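Local coordinates for protein nicotinate phosphoribosyltransferase (Saccharomyces cerevisiae, PDB 1VLP) that catalyses the first step of NAD biosynthesis from nicotinic acid, the ATP-dependent transfer of a phosphoribosyl group to nicotinate that yields nicotinate ribonucleotide, at residues Y48-S53 with L386-K391; L55-E60 with E153-F158. All coordinates share one frame; numbering follows the deposited sequence. Where two conformers were deposited one is given.

Both contacts are partly buried, but contact 1 lies nearer the middle of the chain (centre about 14 Å from the chain's centre, against about 23 Å for contact 2), and their own centres are about 14 Å apart. Their first segments follow closely in sequence: strand 43-50 leads into the loop that opens helix 59-71, whereas 386-391 comes from near the chain's end. Helix 144-159 serves both, packing on the sheet in the first and meeting the loop in the second. The chemistry differs accordingly. Contact 1 rests on backbone bonds between strands, whereas contact 2 relies on aromatic rings, one amide and a water. Tyr-48 and Leu-386 join them by packing on Phe-57.

Contact 1: Y48-S53 with L386-K391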
loop_
_atom_site.group_PDB
_atom_site.type_symbol
_atom_site.label_atom_id
_atom_site.label_comp_id
_atom_site.label_asym_id
_atom_site.label_seq_id
_atom_site.Cartn_x
_atom_site.Cartn_y
_atom_site.Cartn_z
ATOM N N TYR A 48 7.832 0.544 12.829
ATOM C CA TYR A 48 8.310 -0.650 12.092
ATOM C C TYR A 48 8.112 -1.897 12.921
ATOM O O TYR A 48 8.406 -1.932 14.089
ATOM C CB TYR A 48 9.795 -0.477 11.777
ATOM C CG TYR A 48 10.579 -1.699 11.342
ATOM C CD1 TYR A 48 10.590 -2.099 9.998
ATOM C CD2 TYR A 48 11.302 -2.444 12.277
ATOM C CE1 TYR A 48 11.318 -3.184 9.599
ATOM C CE2 TYR A 48 12.056 -3.583 11.877
ATOM C CZ TYR A 48 12.093 -3.896 10.518
ATOM O OH TYR A 48 12.859 -4.954 10.121
ATOM N N THR A 49 7.643 -2.951 12.280
ATOM C CA THR A 49 7.600 -4.247 12.909
ATOM C C THR A 49 8.057 -5.286 11.899
ATOM O O THR A 49 7.681 -5.242 10.723
ATOM C CB THR A 49 6.169 -4.610 13.397
ATOM O OG1 THR A 49 5.704 -3.596 14.284
ATOM C CG2 THR A 49 6.210 -5.946 14.146
ATOM N N ASN A 50 8.957 -6.129 12.357
ATOM C CA ASN A 50 9.411 -7.274 11.587
ATOM C C ASN A 50 8.673 -8.511 12.069
ATOM O O ASN A 50 8.978 -9.050 13.141
ATOM C CB ASN A 50 10.922 -7.463 11.728
ATOM C CG ASN A 50 11.445 -8.649 10.900
ATOM O OD1 ASN A 50 10.680 -9.299 10.190
ATOM N ND2 ASN A 50 12.766 -8.974 11.042
ATOM N N ARG A 51 7.648 -8.907 11.327
ATOM C CA ARG A 51 6.854 -10.104 11.705
ATOM C C ARG A 51 7.645 -11.406 11.476
ATOM O O ARG A 51 7.378 -12.412 12.146
ATOM C CB ARG A 51 5.544 -10.152 10.926
ATOM C CG ARG A 51 4.670 -8.918 11.204
ATOM C CD ARG A 51 3.580 -8.738 10.168
ATOM N NE ARG A 51 2.632 -7.743 10.652
ATOM C CZ ARG A 51 1.579 -7.319 9.977
ATOM N NH1 ARG A 51 1.349 -7.788 8.758
ATOM N NH2 ARG A 51 0.787 -6.389 10.516
ATOM N N SER A 52 8.617 -11.359 10.578
ATOM C CA SER A 52 9.543 -12.467 10.365
ATOM C C SER A 52 10.752 -12.348 11.327
ATOM O O SER A 52 11.856 -12.111 10.910
ATOM C CB SER A 52 10.167 -12.387 8.960
ATOM O OG SER A 52 9.287 -12.221 7.870
ATOM N N SER A 53 10.531 -12.503 12.623
ATOM C CA SER A 53 11.552 -12.096 13.619
ATOM C C SER A 53 12.763 -13.015 13.695
ATOM O O SER A 53 13.769 -12.696 14.334
ATOM C CB SER A 53 10.945 -11.912 15.013
ATOM O OG SER A 53 10.277 -13.074 15.429
ATOM N N LEU A 386 11.112 -10.830 3.435
ATOM C CA LEU A 386 11.056 -10.220 4.749
ATOM C C LEU A 386 9.646 -9.695 4.940
ATOM O O LEU A 386 9.192 -8.900 4.112
ATOM C CB LEU A 386 12.082 -9.078 4.768
ATOM C CG LEU A 386 12.445 -8.421 6.064
ATOM C CD1 LEU A 386 13.070 -9.444 7.027
ATOM C CD2 LEU A 386 13.415 -7.267 5.762
ATOM N N ASN A 387 8.963 -10.147 5.998
ATOM C CA ASN A 387 7.578 -9.747 6.328
ATOM C C ASN A 387 7.629 -8.567 7.303
ATOM O O ASN A 387 7.484 -8.761 8.537
ATOM C CB ASN A 387 6.840 -10.912 6.964
ATOM C CG ASN A 387 5.335 -10.626 7.277
ATOM O OD1 ASN A 387 4.814 -9.520 7.068
ATOM N ND2 ASN A 387 4.651 -11.640 7.808
ATOM N N ILE A 388 7.827 -7.388 6.736
ATOM C CA ILE A 388 7.925 -6.144 7.515
ATOM C C ILE A 388 6.782 -5.182 7.168
ATOM O O ILE A 388 6.268 -5.131 6.037
ATOM C CB ILE A 388 9.278 -5.435 7.315
ATOM C CG1 ILE A 388 9.597 -5.309 5.800
ATOM C CG2 ILE A 388 10.371 -6.238 8.067
ATOM C CD1 ILE A 388 10.779 -4.465 5.429
ATOM N N VAL A 389 6.430 -4.383 8.171
ATOM C CA VAL A 389 5.414 -3.331 8.021
ATOM C C VAL A 389 5.841 -2.086 8.761
ATOM O O VAL A 389 6.708 -2.170 9.617
ATOM C CB VAL A 389 4.058 -3.766 8.549
ATOM C CG1 VAL A 389 3.572 -4.994 7.789
ATOM C CG2 VAL A 389 4.078 -4.015 10.021
ATOM N N ILE A 390 5.297 -0.950 8.354
ATOM C CA ILE A 390 5.470 0.322 9.072
ATOM C C ILE A 390 4.040 0.838 9.195
ATOM O O ILE A 390 3.400 1.155 8.214
ATOM C CB ILE A 390 6.421 1.314 8.358
ATOM C CG1 ILE A 390 7.841 0.845 8.485
ATOM C CG2 ILE A 390 6.288 2.726 8.937
ATOM C CD1 ILE A 390 8.826 1.630 7.646
ATOM N N LYS A 391 3.520 0.773 10.418
ATOM C CA LYS A 391 2.106 0.955 10.736
ATOM C C LYS A 391 1.854 2.222 11.563
ATOM O O LYS A 391 2.674 2.561 12.398
ATOM C CB LYS A 391 1.647 -0.218 11.600
ATOM C CG LYS A 391 2.357 -0.335 12.992
ATOM C CD LYS A 391 2.231 -1.738 13.651
ATOM C CE LYS A 391 2.769 -1.748 15.089
ATOM N NZ LYS A 391 2.117 -2.879 15.838
#
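Tyr-48, Thr-49 and Asn-50 pair antiparallel with Ile-390, Val-389 and Ile-388 inside the five-stranded sheet, so that strand 43-50, within the NAPRTase N-terminal domain family, lies beside strand 388-395 of the NAPRTase family proper, with 332 residues separating the two segments. Asn-387 comes about 8 Å, side chain to side chain, from Thr-367, which is inferred to bind phosphoribosyl diphosphate. Thr-49 and Val-389 form the hydrogen-bonded pair: Thr-49 N reaches Val-389 O at 2.9 Å, and Val-389 N returns to Thr-49 O at 3.0 Å. Beyond the last bridge, in the loop, Arg-51 N donates to Asn-387 O at 2.8 Å, and Ser-52 N adds a weak bond to the same oxygen.

Tyr-48, Ile-388 and Ile-390 put their side chains on the face packed by helix 144-159, where large apolar groups suit a buried surface. The tyrosine, its CG anti to the backbone N (chi1 165°), lays its ring along its own strand, bringing Tyr-48 CE1 within 3.5 Å of the branch methyl Ile-388 CG2, while Ile-390 CG1 lies at the ring edge.

Val-389 and Thr-49 occupy the other face, both branched at CB as suits an extended strand. The extended arm of Arg-51 crosses Val-389 at about a right angle and lays one face of its guanidinium against Val-389 CG1, which sits over the centre of the group, 3.7 Å from its plane. Asn-387 stands with its amide perpendicular to that plane, OD1 3.4 Å from Arg-51 CD. Thr-49 OG1 takes its hydrogen bond from Lys-47.

Polarity is thus divided: backbone bonds link the paired strands, Arg-51 lies over Val-389 on one face, and on the helix-packed face Tyr-48 OH is buried without a polar partner, so its ring contributes chiefly by packing.

Contact 2: L55-E60 with E153-F158; sequences LTFNKE and EAYFKF
Tyr-155, a turn before the end of helix 144-159, makes the broadest set of contacts with the loop 55-58. A chi1 of -176° swings its ring away from its own backbone N and out to the loop, where its CD1 edge meets the face of Phe-57 in a T-shaped stack, centroids 5.5 Å apart and planes at 74°. Thr-56 O lies at the ring edge, 3.2 Å from Tyr-155 CE1. A tyrosine suits this place because its hydroxyl reaches a water, 2.8 Å from Tyr-155 OH to the water O, which in turn accepts a hydrogen bond from Thr-56 N, while Leu-55 CD2 packs against Tyr-155 OH at 3.5 Å.

Phe-156 points away from the loop, yet its ring face backs Tyr-155 CD2, and the ring also takes part in a cation-pi contact with Arg-195.

Phe-158, which ends the wider pi-type turn 155-158, offers its carbonyl to Asn-58. Asn-58 ND2 donates to Phe-158 O at 3.1 Å in a fairly straight bond (163°), approaching from above the carbonyl plane. Asn-58 OD1 meanwhile caps Ala-61 N, the usual task of an N-cap asparagine. With an alanine here, Ala-61 N would probably lose its capping partner and Phe-158 O its side-chain donor, removing a polar tie between the two helices. The Phe-158 ring meets the carboxylate of Glu-60 obliquely, Phe-158 CD1 3.3 Å from Glu-60 CD.

The end of helix 144-159 therefore rests against the start of helix 59-71, Phe-158 also meeting Trp-64, while Phe-57 reaches Leu-129 of strand 126-134.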
loop_
_atom_site.group_PDB
_atom_site.type_symbol
_atom_site.label_atom_id
_atom_site.label_comp_id
_atom_site.label_asym_id
_atom_site.label_seq_id
_atom_site.Cartn_x
_atom_site.Cartn_y
_atom_site.Cartn_z
ATOM N N LEU A 55 14.381 -13.528 10.996
ATOM C CA LEU A 55 15.211 -12.916 9.979
ATOM C C LEU A 55 15.836 -11.653 10.582
ATOM O O LEU A 55 15.133 -10.770 11.064
ATOM C CB LEU A 55 14.405 -12.553 8.754
ATOM C CG LEU A 55 13.701 -13.709 7.988
ATOM C CD1 LEU A 55 13.188 -13.272 6.621
ATOM C CD2 LEU A 55 14.577 -14.966 7.878
ATOM N N THR A 56 17.160 -11.569 10.536
ATOM C CA THR A 56 17.906 -10.571 11.272
ATOM C C THR A 56 18.878 -9.804 10.379
ATOM O O THR A 56 19.156 -10.215 9.268
ATOM C CB THR A 56 18.722 -11.214 12.418
ATOM O OG1 THR A 56 19.831 -12.006 11.923
ATOM C CG2 THR A 56 17.820 -12.048 13.288
ATOM N N PHE A 57 19.401 -8.719 10.933
ATOM C CA PHE A 57 20.294 -7.831 10.206
ATOM C C PHE A 57 21.731 -7.860 10.712
ATOM O O PHE A 57 22.014 -8.254 11.846
ATOM C CB PHE A 57 19.737 -6.398 10.279
ATOM C CG PHE A 57 18.512 -6.213 9.415
ATOM C CD1 PHE A 57 17.249 -6.588 9.875
ATOM C CD2 PHE A 57 18.647 -5.758 8.100
ATOM C CE1 PHE A 57 16.132 -6.464 9.025
ATOM C CE2 PHE A 57 17.574 -5.628 7.298
ATOM C CZ PHE A 57 16.279 -5.982 7.770
ATOM N N ASN A 58 22.617 -7.385 9.856
ATOM C CA ASN A 58 24.024 -7.235 10.202
ATOM C C ASN A 58 24.443 -5.784 10.172
ATOM O O ASN A 58 23.671 -4.898 9.732
ATOM C CB ASN A 58 24.916 -8.130 9.327
ATOM C CG ASN A 58 24.759 -7.913 7.845
ATOM O OD1 ASN A 58 24.436 -6.833 7.351
ATOM N ND2 ASN A 58 24.987 -8.997 7.095
ATOM N N LYS A 59 25.688 -5.530 10.601
ATOM C CA LYS A 59 26.177 -4.166 10.670
ATOM C C LYS A 59 26.267 -3.538 9.301
ATOM O O LYS A 59 25.957 -2.357 9.139
ATOM C CB LYS A 59 27.542 -4.111 11.380
ATOM C CG LYS A 59 27.417 -4.198 12.896
ATOM N N GLU A 60 26.662 -4.313 8.309
ATOM C CA GLU A 60 26.744 -3.773 6.938
ATOM C C GLU A 60 25.400 -3.210 6.465
ATOM O O GLU A 60 25.319 -2.068 5.989
ATOM C CB GLU A 60 27.166 -4.852 5.953
ATOM C CG GLU A 60 27.745 -4.277 4.649
ATOM C CD GLU A 60 28.357 -5.350 3.727
ATOM O OE1 GLU A 60 28.280 -6.575 4.038
ATOM O OE2 GLU A 60 28.922 -4.945 2.682
ATOM N N GLU A 153 15.393 -4.191 0.375
ATOM C CA GLU A 153 16.582 -4.185 -0.487
ATOM C C GLU A 153 17.889 -4.444 0.290
ATOM O O GLU A 153 18.693 -5.242 -0.131
ATOM C CB GLU A 153 16.625 -2.912 -1.328
ATOM C CG GLU A 153 17.843 -2.874 -2.227
ATOM C CD GLU A 153 17.640 -2.182 -3.568
ATOM O OE1 GLU A 153 16.517 -1.767 -3.934
ATOM O OE2 GLU A 153 18.654 -2.067 -4.278
ATOM N N ALA A 154 18.051 -3.798 1.442
ATOM C CA ALA A 154 19.197 -3.983 2.366
ATOM C C ALA A 154 19.361 -5.459 2.761
ATOM O O ALA A 154 20.444 -6.019 2.675
ATOM C CB ALA A 154 19.033 -3.118 3.598
ATOM N N TYR A 155 18.244 -6.068 3.161
ATOM C CA TYR A 155 18.246 -7.437 3.660
ATOM C C TYR A 155 18.773 -8.369 2.549
ATOM O O TYR A 155 19.665 -9.204 2.792
ATOM C CB TYR A 155 16.832 -7.870 4.156
ATOM C CG TYR A 155 16.853 -9.241 4.749
ATOM C CD1 TYR A 155 17.280 -9.443 6.103
ATOM C CD2 TYR A 155 16.552 -10.356 3.981
ATOM C CE1 TYR A 155 17.368 -10.712 6.657
ATOM C CE2 TYR A 155 16.669 -11.647 4.524
ATOM C CZ TYR A 155 17.081 -11.806 5.870
ATOM O OH TYR A 155 17.185 -13.101 6.402
ATOM N N PHE A 156 18.267 -8.209 1.314
ATOM C CA PHE A 156 18.659 -9.087 0.203
ATOM C C PHE A 156 19.967 -8.743 -0.475
ATOM O O PHE A 156 20.465 -9.519 -1.239
ATOM C CB PHE A 156 17.512 -9.273 -0.772
ATOM C CG PHE A 156 16.401 -10.062 -0.154
ATOM C CD1 PHE A 156 16.571 -11.437 0.081
ATOM C CD2 PHE A 156 15.250 -9.449 0.302
ATOM C CE1 PHE A 156 15.566 -12.197 0.704
ATOM C CE2 PHE A 156 14.248 -10.196 0.902
ATOM C CZ PHE A 156 14.413 -11.558 1.102
ATOM N N LYS A 157 20.478 -7.569 -0.164
ATOM C CA LYS A 157 21.801 -7.134 -0.619
ATOM C C LYS A 157 22.924 -7.598 0.296
ATOM O O LYS A 157 24.013 -7.970 -0.175
ATOM C CB LYS A 157 21.791 -5.590 -0.716
ATOM C CG LYS A 157 22.844 -4.958 -1.567
ATOM C CD LYS A 157 22.633 -3.392 -1.610
ATOM C CE LYS A 157 23.626 -2.723 -2.549
ATOM N NZ LYS A 157 23.403 -3.105 -3.985
ATOM N N PHE A 158 22.700 -7.485 1.609
ATOM C CA PHE A 158 23.741 -7.693 2.629
ATOM C C PHE A 158 23.567 -8.937 3.495
ATOM O O PHE A 158 24.565 -9.453 4.027
ATOM C CB PHE A 158 23.845 -6.453 3.523
ATOM C CG PHE A 158 24.218 -5.236 2.763
ATOM C CD1 PHE A 158 25.488 -5.145 2.162
ATOM C CD2 PHE A 158 23.292 -4.231 2.538
ATOM C CE1 PHE A 158 25.838 -4.042 1.381
ATOM C CE2 PHE A 158 23.630 -3.106 1.773
ATOM C CZ PHE A 158 24.900 -3.008 1.195
HETATM O O HOH W 1 18.489 -13.613 8.861
#